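PDB 3FGY: SnoaL-like domain-containing protein, which is of unknown function but adopts the NTF2-like fold of the SnoaL-like family, whose conical pocket in relatives often holds a small ligand or substrate. Local coordinates for residues Q9-F14 and F105-R110; E71-V76 and V82-F87. All coordinates share one frame; numbering follows the deposited sequence.

How the interactions relate
The two contacts lie in one SnoaL-like domain, with centres about 11 Å apart. In chain order, helix segment 9-14 comes first, then both strands of interaction 2, then strand segment 105-110. Interaction 2 is part of the hairpin of strands 65-78 and 81-92. Interaction 1 sets helix 5-20 on the next strand of the same sheet, 98-110. Backbone bonds join the two: I107 N to V82 O and V84 N to F105 O. K12 of the helix also packs on F75. The helix thus covers one face of the sheet. The opposite face, with V76, L83 and V85, meets the second subunit. The hairpin therefore has the helix on one face and the second subunit on the other.

Interaction 1 of 2, residues Q9-F14 and F105-R110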
ATOM      1  N   GLN A   9      14.058   9.430 -10.360  1.00 16.74           N
ATOM      2  CA  GLN A   9      15.426   8.966 -10.535  1.00 19.49           C
ATOM      3  C   GLN A   9      16.142   8.787  -9.189  1.00 18.62           C
ATOM      4  O   GLN A   9      16.873   7.822  -9.013  1.00 20.12           O
ATOM      5  CB  GLN A   9      16.224   9.904 -11.426  1.00 17.35           C
ATOM      6  CG  GLN A   9      17.593   9.360 -11.794  1.00 21.91           C
ATOM      7  CD  GLN A   9      17.494   8.023 -12.506  1.00 27.58           C
ATOM      8  OE1 GLN A   9      16.955   7.938 -13.614  1.00 32.44           O
ATOM      9  NE2 GLN A   9      17.987   6.964 -11.864  1.00 30.14           N
ATOM     10  N   ILE A  10      15.910   9.700  -8.249  1.00 18.99           N
ATOM     11  CA  ILE A  10      16.454   9.569  -6.875  1.00 21.53           C
ATOM     12  C   ILE A  10      15.970   8.305  -6.188  1.00 23.12           C
ATOM     13  O   ILE A  10      16.743   7.593  -5.549  1.00 23.57           O
ATOM     14  CB  ILE A  10      16.068  10.774  -5.997  1.00 21.34           C
ATOM     15  CG1 ILE A  10      16.817  12.022  -6.463  1.00 23.60           C
ATOM     16  CG2 ILE A  10      16.380  10.506  -4.534  1.00 17.35           C
ATOM     17  CD1 ILE A  10      16.194  13.312  -5.987  1.00 25.09           C
ATOM     18  N   VAL A  11      14.676   8.019  -6.318  1.00 21.26           N
ATOM     19  CA  VAL A  11      14.132   6.814  -5.731  1.00 21.44           C
ATOM     20  C   VAL A  11      14.741   5.584  -6.414  1.00 25.66           C
ATOM     21  O   VAL A  11      15.145   4.639  -5.743  1.00 27.80           O
ATOM     22  CB  VAL A  11      12.595   6.812  -5.767  1.00 21.08           C
ATOM     23  CG1 VAL A  11      12.057   5.459  -5.354  1.00 20.73           C
ATOM     24  CG2 VAL A  11      12.055   7.920  -4.858  1.00 16.14           C
ATOM     25  N   LYS A  12      14.837   5.607  -7.742  1.00 27.65           N
ATOM     26  CA  LYS A  12      15.548   4.550  -8.475  1.00 29.96           C
ATOM     27  C   LYS A  12      17.030   4.421  -8.029  1.00 31.30           C
ATOM     28  O   LYS A  12      17.527   3.304  -7.877  1.00 36.07           O
ATOM     29  CB  LYS A  12      15.429   4.778  -9.994  1.00 29.54           C
ATOM     30  CG  LYS A  12      14.009   4.558 -10.521  1.00 26.55           C
ATOM     31  CD  LYS A  12      13.892   4.790 -12.026  1.00 29.00           C
ATOM     32  CE  LYS A  12      12.487   4.458 -12.531  1.00 28.72           C
ATOM     33  NZ  LYS A  12      12.247   4.914 -13.945  1.00 34.51           N
ATOM     34  N   ASP A  13      17.707   5.545  -7.797  1.00 31.18           N
ATOM     35  CA  ASP A  13      19.091   5.559  -7.259  1.00 32.09           C
ATOM     36  C   ASP A  13      19.162   4.977  -5.838  1.00 35.95           C
ATOM     37  O   ASP A  13      20.196   4.435  -5.431  1.00 37.09           O
ATOM     38  CB  ASP A  13      19.661   6.984  -7.205  1.00 32.05           C
ATOM     39  CG  ASP A  13      19.948   7.571  -8.579  1.00 30.49           C
ATOM     40  OD1 ASP A  13      19.992   6.806  -9.569  1.00 30.20           O
ATOM     41  OD2 ASP A  13      20.121   8.809  -8.649  1.00 30.76           O
ATOM     42  N   PHE A  14      18.061   5.117  -5.091  1.00 36.93           N
ATOM     43  CA  PHE A  14      17.970   4.678  -3.693  1.00 37.25           C
ATOM     44  C   PHE A  14      18.057   3.157  -3.630  1.00 39.87           C
ATOM     45  O   PHE A  14      18.928   2.605  -2.942  1.00 39.83           O
ATOM     46  CB  PHE A  14      16.662   5.206  -3.081  1.00 34.61           C
ATOM     47  CG  PHE A  14      16.440   4.813  -1.647  1.00 30.06           C
ATOM     48  CD1 PHE A  14      17.147   5.420  -0.622  1.00 30.77           C
ATOM     49  CD2 PHE A  14      15.490   3.858  -1.327  1.00 28.87           C
ATOM     50  CE1 PHE A  14      16.918   5.050   0.702  1.00 29.99           C
ATOM     51  CE2 PHE A  14      15.258   3.497  -0.008  1.00 29.87           C
ATOM     52  CZ  PHE A  14      15.973   4.091   0.995  1.00 24.44           C
ATOM     53  N   PHE A 105       5.544   1.038  -1.478  1.00 15.17           N
ATOM     54  CA  PHE A 105       6.425   1.895  -0.686  1.00 17.69           C
ATOM     55  C   PHE A 105       6.037   3.328  -1.025  1.00 18.07           C
ATOM     56  O   PHE A 105       6.108   3.734  -2.179  1.00 19.78           O
ATOM     57  CB  PHE A 105       7.906   1.681  -1.025  1.00 19.28           C
ATOM     58  CG  PHE A 105       8.508   0.453  -0.412  1.00 26.83           C
ATOM     59  CD1 PHE A 105       7.749  -0.706  -0.202  1.00 29.81           C
ATOM     60  CD2 PHE A 105       9.833   0.448  -0.032  1.00 33.25           C
ATOM     61  CE1 PHE A 105       8.317  -1.853   0.343  1.00 37.37           C
ATOM     62  CE2 PHE A 105      10.405  -0.700   0.514  1.00 35.00           C
ATOM     63  CZ  PHE A 105       9.652  -1.845   0.690  1.00 38.01           C
ATOM     64  N   ALA A 106       5.571   4.066  -0.041  1.00 15.85           N
ATOM     65  CA  ALA A 106       5.149   5.459  -0.224  1.00 16.76           C
ATOM     66  C   ALA A 106       6.299   6.310   0.267  1.00 18.28           C
ATOM     67  O   ALA A 106       6.662   6.282   1.456  1.00 15.24           O
ATOM     68  CB  ALA A 106       3.877   5.768   0.559  1.00 15.52           C
ATOM     69  N   ILE A 107       6.882   7.034  -0.673  1.00 16.59           N
ATOM     70  CA  ILE A 107       8.124   7.764  -0.444  1.00 15.57           C
ATOM     71  C   ILE A 107       7.900   9.265  -0.628  1.00 16.21           C
ATOM     72  O   ILE A 107       7.167   9.689  -1.527  1.00 15.38           O
ATOM     73  CB  ILE A 107       9.263   7.237  -1.347  1.00 15.62           C
ATOM     74  CG1 ILE A 107       9.453   5.730  -1.121  1.00 20.61           C
ATOM     75  CG2 ILE A 107      10.549   7.990  -1.085  1.00 16.84           C
ATOM     76  CD1 ILE A 107      10.461   5.091  -1.999  1.00 22.21           C
ATOM     77  N   THR A 108       8.538  10.050   0.240  1.00 17.37           N
ATOM     78  CA  THR A 108       8.601  11.504   0.119  1.00 16.74           C
ATOM     79  C   THR A 108      10.057  11.880  -0.130  1.00 17.41           C
ATOM     80  O   THR A 108      10.957  11.399   0.574  1.00 16.75           O
ATOM     81  CB  THR A 108       8.087  12.208   1.383  1.00 17.53           C
ATOM     82  OG1 THR A 108       6.749  11.785   1.665  1.00 20.37           O
ATOM     83  CG2 THR A 108       8.135  13.742   1.212  1.00 18.65           C
ATOM     84  N   VAL A 109      10.274  12.688  -1.171  1.00 17.68           N
ATOM     85  CA  VAL A 109      11.594  13.178  -1.529  1.00 19.33           C
ATOM     86  C   VAL A 109      11.580  14.685  -1.349  1.00 21.57           C
ATOM     87  O   VAL A 109      10.663  15.359  -1.837  1.00 22.13           O
ATOM     88  CB  VAL A 109      11.921  12.892  -2.991  1.00 18.73           C
ATOM     89  CG1 VAL A 109      13.319  13.482  -3.367  1.00 21.19           C
ATOM     90  CG2 VAL A 109      11.788  11.394  -3.289  1.00 22.22           C
ATOM     91  N   ARG A 110      12.587  15.192  -0.638  1.00 21.73           N
ATOM     92  CA  ARG A 110      12.789  16.631  -0.444  1.00 25.48           C
ATOM     93  C   ARG A 110      14.275  16.952  -0.551  1.00 24.60           C
ATOM     94  O   ARG A 110      15.114  16.192  -0.064  1.00 23.21           O
ATOM     95  CB  ARG A 110      12.296  17.058   0.934  1.00 24.13           C
ATOM     96  CG  ARG A 110      10.800  17.003   1.092  1.00 32.04           C
ATOM     97  CD  ARG A 110      10.398  17.259   2.527  1.00 30.63           C
ATOM     98  NE  ARG A 110       8.948  17.289   2.651  1.00 37.33           N
ATOM     99  CZ  ARG A 110       8.280  17.007   3.767  1.00 43.81           C
ATOM    100  NH1 ARG A 110       8.922  16.703   4.893  1.00 49.60           N
ATOM    101  NH2 ARG A 110       6.953  17.041   3.767  1.00 43.60           N
TER
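I10 and V11 meet I107 and V109 through branched aliphatic groups, and no flat group takes part. The R110 guanidinium belongs to the other side of the strand. One of its faces carries T108 CG2, 3.8 Å above the plane and nearer its edge than its centre, and R110 NH2 makes a salt bridge to E80. V11 is central to the packing. Its CG1 lies anti to the backbone N (chi1 171°) and meets the tip of I107, at 3.7 Å from I107 CD1. Its other methyl, CG2, reaches V109 CG2 at 3.8 Å. I10 CD1 comes across V109 CG1 at 3.9 Å. This is the helix-on-sheet layer of the NTF2-like fold, in which the N-terminal helix packs against the curved sheet. The axes of segments 9-14 and 105-110 approach to 9.9 Å, at 114°, and no hydrogen bond crosses between them. V82 and V84 of the neighbouring strand also touch V11, and F15 of the helix touches I107. On the far side of the helix, Q9 NE2 donates to D13 OD1 at 3.1 Å. This i to i+4 bond reaches the oxygen from above the carboxylate plane, while staying close to the plane of the Q9 amide.

Interaction 2 of 2, residues E71-V76 and V82-F87; sequences EPPEFV and VLVVGF
F75 and V84 project from the same face of the hairpin, flank against flank. V84 puts CG1 over a face of the F75 ring, and its CG2 comes within 3.7 Å of F75 CE2. V82 approaches differently. Its CG1 sits at the ring edge, in the plane, 3.9 Å from F75 CD2. F75 has CG beside its backbone N (chi1 -64°), which carries the ring toward the neighbouring strand. The same CG1 of V84 also rests against P73 CB at 3.6 Å. V11 and K12 of helix 5-20 cover F75 on this face.

E74 and V85 run alongside each other on the opposite face. The E74 chain is extended, with CG anti to the backbone N (chi1 172°), and OE1 ends 3.6 Å from V85 CB. The charge is met by another chain: E74 OE2 makes a salt bridge to R81 of the second subunit. V76 and L83 share this face, and both pack on L83 of that subunit.

The backbone is an antiparallel beta hairpin, formed by strand 65-78, outermost in this chain's NTF2-like sheet, and its neighbour 81-92. E74 and V85 form a hydrogen-bonded pair, with E74 N to V85 O at 2.9 Å and V85 N to E74 O at 2.8 Å. V76 and L83 are bonded in the same two-way manner. F75 and V84 are the non-hydrogen-bonded pair between them, where V84 CA makes a CA-H...O contact with E74 O.

Before P73 the two segments part, and water joins them. One water accepts from E71 N at 2.9 Å and also bonds F87 O. A second accepts from F87 N at 3.0 Å and bonds E71 O.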
ATOM      1  N   GLU A  71       9.374  -9.040 -11.310  1.00 19.02           N
ATOM      2  CA  GLU A  71       9.161  -8.009 -12.333  0.70 19.38           C
ATOM      3  C   GLU A  71       9.509  -6.636 -11.789  1.00 19.99           C
ATOM      4  O   GLU A  71       9.487  -6.407 -10.568  1.00 19.48           O
ATOM      5  CB  GLU A  71       7.725  -7.996 -12.843  0.70 20.12           C
ATOM      6  CG  GLU A  71       7.219  -9.291 -13.482  0.70 22.38           C
ATOM      7  CD  GLU A  71       8.019  -9.730 -14.708  0.70 28.69           C
ATOM      8  OE1 GLU A  71       8.569  -8.864 -15.425  0.70 32.48           O
ATOM      9  OE2 GLU A  71       8.095 -10.956 -14.959  0.70 32.18           O
ATOM     10  N   PRO A  72       9.835  -5.706 -12.679  1.00 19.69           N
ATOM     11  CA  PRO A  72      10.180  -4.377 -12.172  1.00 18.72           C
ATOM     12  C   PRO A  72       8.981  -3.643 -11.556  1.00 18.74           C
ATOM     13  O   PRO A  72       7.840  -3.863 -11.948  1.00 18.55           O
ATOM     14  CB  PRO A  72      10.693  -3.625 -13.410  1.00 19.51           C
ATOM     15  CG  PRO A  72      10.524  -4.494 -14.529  1.00 21.94           C
ATOM     16  CD  PRO A  72       9.949  -5.798 -14.144  1.00 22.27           C
ATOM     17  N   PRO A  73       9.244  -2.803 -10.569  1.00 18.65           N
ATOM     18  CA  PRO A  73       8.127  -2.084  -9.953  1.00 18.86           C
ATOM     19  C   PRO A  73       7.611  -0.967 -10.838  1.00 17.08           C
ATOM     20  O   PRO A  73       8.251  -0.594 -11.849  1.00 19.01           O
ATOM     21  CB  PRO A  73       8.738  -1.498  -8.684  1.00 19.40           C
ATOM     22  CG  PRO A  73      10.168  -1.337  -8.991  1.00 25.04           C
ATOM     23  CD  PRO A  73      10.538  -2.427  -9.975  1.00 23.34           C
ATOM     24  N   GLU A  74       6.457  -0.445 -10.421  1.00 14.32           N
ATOM     25  CA  GLU A  74       5.803   0.704 -11.013  1.00 16.08           C
ATOM     26  C   GLU A  74       6.037   1.902 -10.141  1.00 14.42           C
ATOM     27  O   GLU A  74       6.014   1.808  -8.895  1.00 15.24           O
ATOM     28  CB  GLU A  74       4.290   0.435 -11.110  1.00 16.36           C
ATOM     29  CG  GLU A  74       3.463   1.614 -11.536  1.00 16.99           C
ATOM     30  CD  GLU A  74       1.958   1.388 -11.314  1.00 18.48           C
ATOM     31  OE1 GLU A  74       1.596   0.467 -10.563  1.00 19.91           O
ATOM     32  OE2 GLU A  74       1.169   2.181 -11.880  1.00 20.20           O
ATOM     33  N   PHE A  75       6.308   3.038 -10.776  1.00 14.14           N
ATOM     34  CA  PHE A  75       6.488   4.302 -10.061  1.00 13.67           C
ATOM     35  C   PHE A  75       5.321   5.219 -10.404  1.00 15.71           C
ATOM     36  O   PHE A  75       5.058   5.470 -11.596  1.00 21.43           O
ATOM     37  CB  PHE A  75       7.825   4.958 -10.428  1.00 15.03           C
ATOM     38  CG  PHE A  75       8.998   4.152 -10.028  1.00 15.68           C
ATOM     39  CD1 PHE A  75       9.431   3.100 -10.828  1.00 22.65           C
ATOM     40  CD2 PHE A  75       9.640   4.377  -8.826  1.00 16.68           C
ATOM     41  CE1 PHE A  75      10.489   2.319 -10.454  1.00 23.36           C
ATOM     42  CE2 PHE A  75      10.701   3.590  -8.455  1.00 20.88           C
ATOM     43  CZ  PHE A  75      11.125   2.565  -9.259  1.00 20.77           C
ATOM     44  N   VAL A  76       4.643   5.712  -9.375  1.00 16.55           N
ATOM     45  CA  VAL A  76       3.587   6.690  -9.526  1.00 15.78           C
ATOM     46  C   VAL A  76       3.991   7.906  -8.701  1.00 16.55           C
ATOM     47  O   VAL A  76       4.089   7.802  -7.475  1.00 16.57           O
ATOM     48  CB  VAL A  76       2.238   6.156  -9.051  1.00 17.91           C
ATOM     49  CG1 VAL A  76       1.140   7.216  -9.301  1.00 19.24           C
ATOM     50  CG2 VAL A  76       1.914   4.832  -9.761  1.00 18.25           C
ATOM     51  N   VAL A  82       6.599   9.781  -4.356  1.00 14.90           N
ATOM     52  CA  VAL A  82       6.806   8.691  -5.289  1.00 14.64           C
ATOM     53  C   VAL A  82       6.293   7.440  -4.585  1.00 14.14           C
ATOM     54  O   VAL A  82       6.780   7.078  -3.523  1.00 15.46           O
ATOM     55  CB  VAL A  82       8.310   8.518  -5.656  1.00 13.77           C
ATOM     56  CG1 VAL A  82       8.479   7.429  -6.662  1.00 15.72           C
ATOM     57  CG2 VAL A  82       8.870   9.815  -6.222  1.00 14.18           C
ATOM     58  N   LEU A  83       5.243   6.843  -5.132  1.00 15.82           N
ATOM     59  CA  LEU A  83       4.758   5.582  -4.628  1.00 16.12           C
ATOM     60  C   LEU A  83       5.254   4.494  -5.555  1.00 14.22           C
ATOM     61  O   LEU A  83       5.090   4.572  -6.783  1.00 16.37           O
ATOM     62  CB  LEU A  83       3.243   5.608  -4.510  1.00 15.96           C
ATOM     63  CG  LEU A  83       2.760   6.105  -3.148  1.00 17.95           C
ATOM     64  CD1 LEU A  83       3.235   7.524  -2.789  1.00 15.87           C
ATOM     65  CD2 LEU A  83       1.219   5.946  -3.057  1.00 19.05           C
ATOM     66  N   VAL A  84       5.905   3.495  -4.973  1.00 14.88           N
ATOM     67  CA  VAL A  84       6.482   2.385  -5.698  1.00 14.62           C
ATOM     68  C   VAL A  84       5.600   1.161  -5.447  1.00 15.08           C
ATOM     69  O   VAL A  84       5.401   0.769  -4.290  1.00 14.44           O
ATOM     70  CB  VAL A  84       7.944   2.110  -5.266  1.00 16.17           C
ATOM     71  CG1 VAL A  84       8.552   1.066  -6.185  1.00 13.60           C
ATOM     72  CG2 VAL A  84       8.787   3.414  -5.307  1.00 14.78           C
ATOM     73  N   VAL A  85       5.079   0.572  -6.521  1.00 15.17           N
ATOM     74  CA  VAL A  85       4.121  -0.517  -6.459  1.00 13.24           C
ATOM     75  C   VAL A  85       4.776  -1.778  -7.005  1.00 13.32           C
ATOM     76  O   VAL A  85       5.264  -1.783  -8.122  1.00 14.87           O
ATOM     77  CB  VAL A  85       2.855  -0.204  -7.294  1.00 14.91           C
ATOM     78  CG1 VAL A  85       1.808  -1.303  -7.112  1.00 17.92           C
ATOM     79  CG2 VAL A  85       2.293   1.186  -6.855  1.00 14.90           C
ATOM     80  N   GLY A  86       4.823  -2.831  -6.196  1.00 14.61           N
ATOM     81  CA  GLY A  86       5.529  -4.021  -6.638  1.00 18.24           C
ATOM     82  C   GLY A  86       5.064  -5.305  -6.004  1.00 18.17           C
ATOM     83  O   GLY A  86       4.067  -5.339  -5.287  1.00 15.09           O
ATOM     84  N   PHE A  87       5.814  -6.354  -6.295  1.00 17.84           N
ATOM     85  CA  PHE A  87       5.465  -7.707  -5.866  1.00 18.10           C
ATOM     86  C   PHE A  87       6.767  -8.439  -5.595  1.00 18.96           C
ATOM     87  O   PHE A  87       7.740  -8.296  -6.341  1.00 19.23           O
ATOM     88  CB  PHE A  87       4.605  -8.400  -6.922  1.00 18.69           C
ATOM     89  CG  PHE A  87       4.341  -9.854  -6.642  1.00 21.99           C
ATOM     90  CD1 PHE A  87       3.301 -10.249  -5.821  1.00 21.96           C
ATOM     91  CD2 PHE A  87       5.142 -10.818  -7.207  1.00 22.87           C
ATOM     92  CE1 PHE A  87       3.072 -11.617  -5.565  1.00 19.25           C
ATOM     93  CE2 PHE A  87       4.933 -12.147  -6.956  1.00 23.03           C
ATOM     94  CZ  PHE A  87       3.896 -12.551  -6.138  1.00 19.54           C
TER
HETATM   95  O   HOH W   1       7.482  -8.389  -9.212  1.00 22.72           O
HETATM   96  O   HOH W   2       7.824  -5.465  -8.290  1.00 28.68           O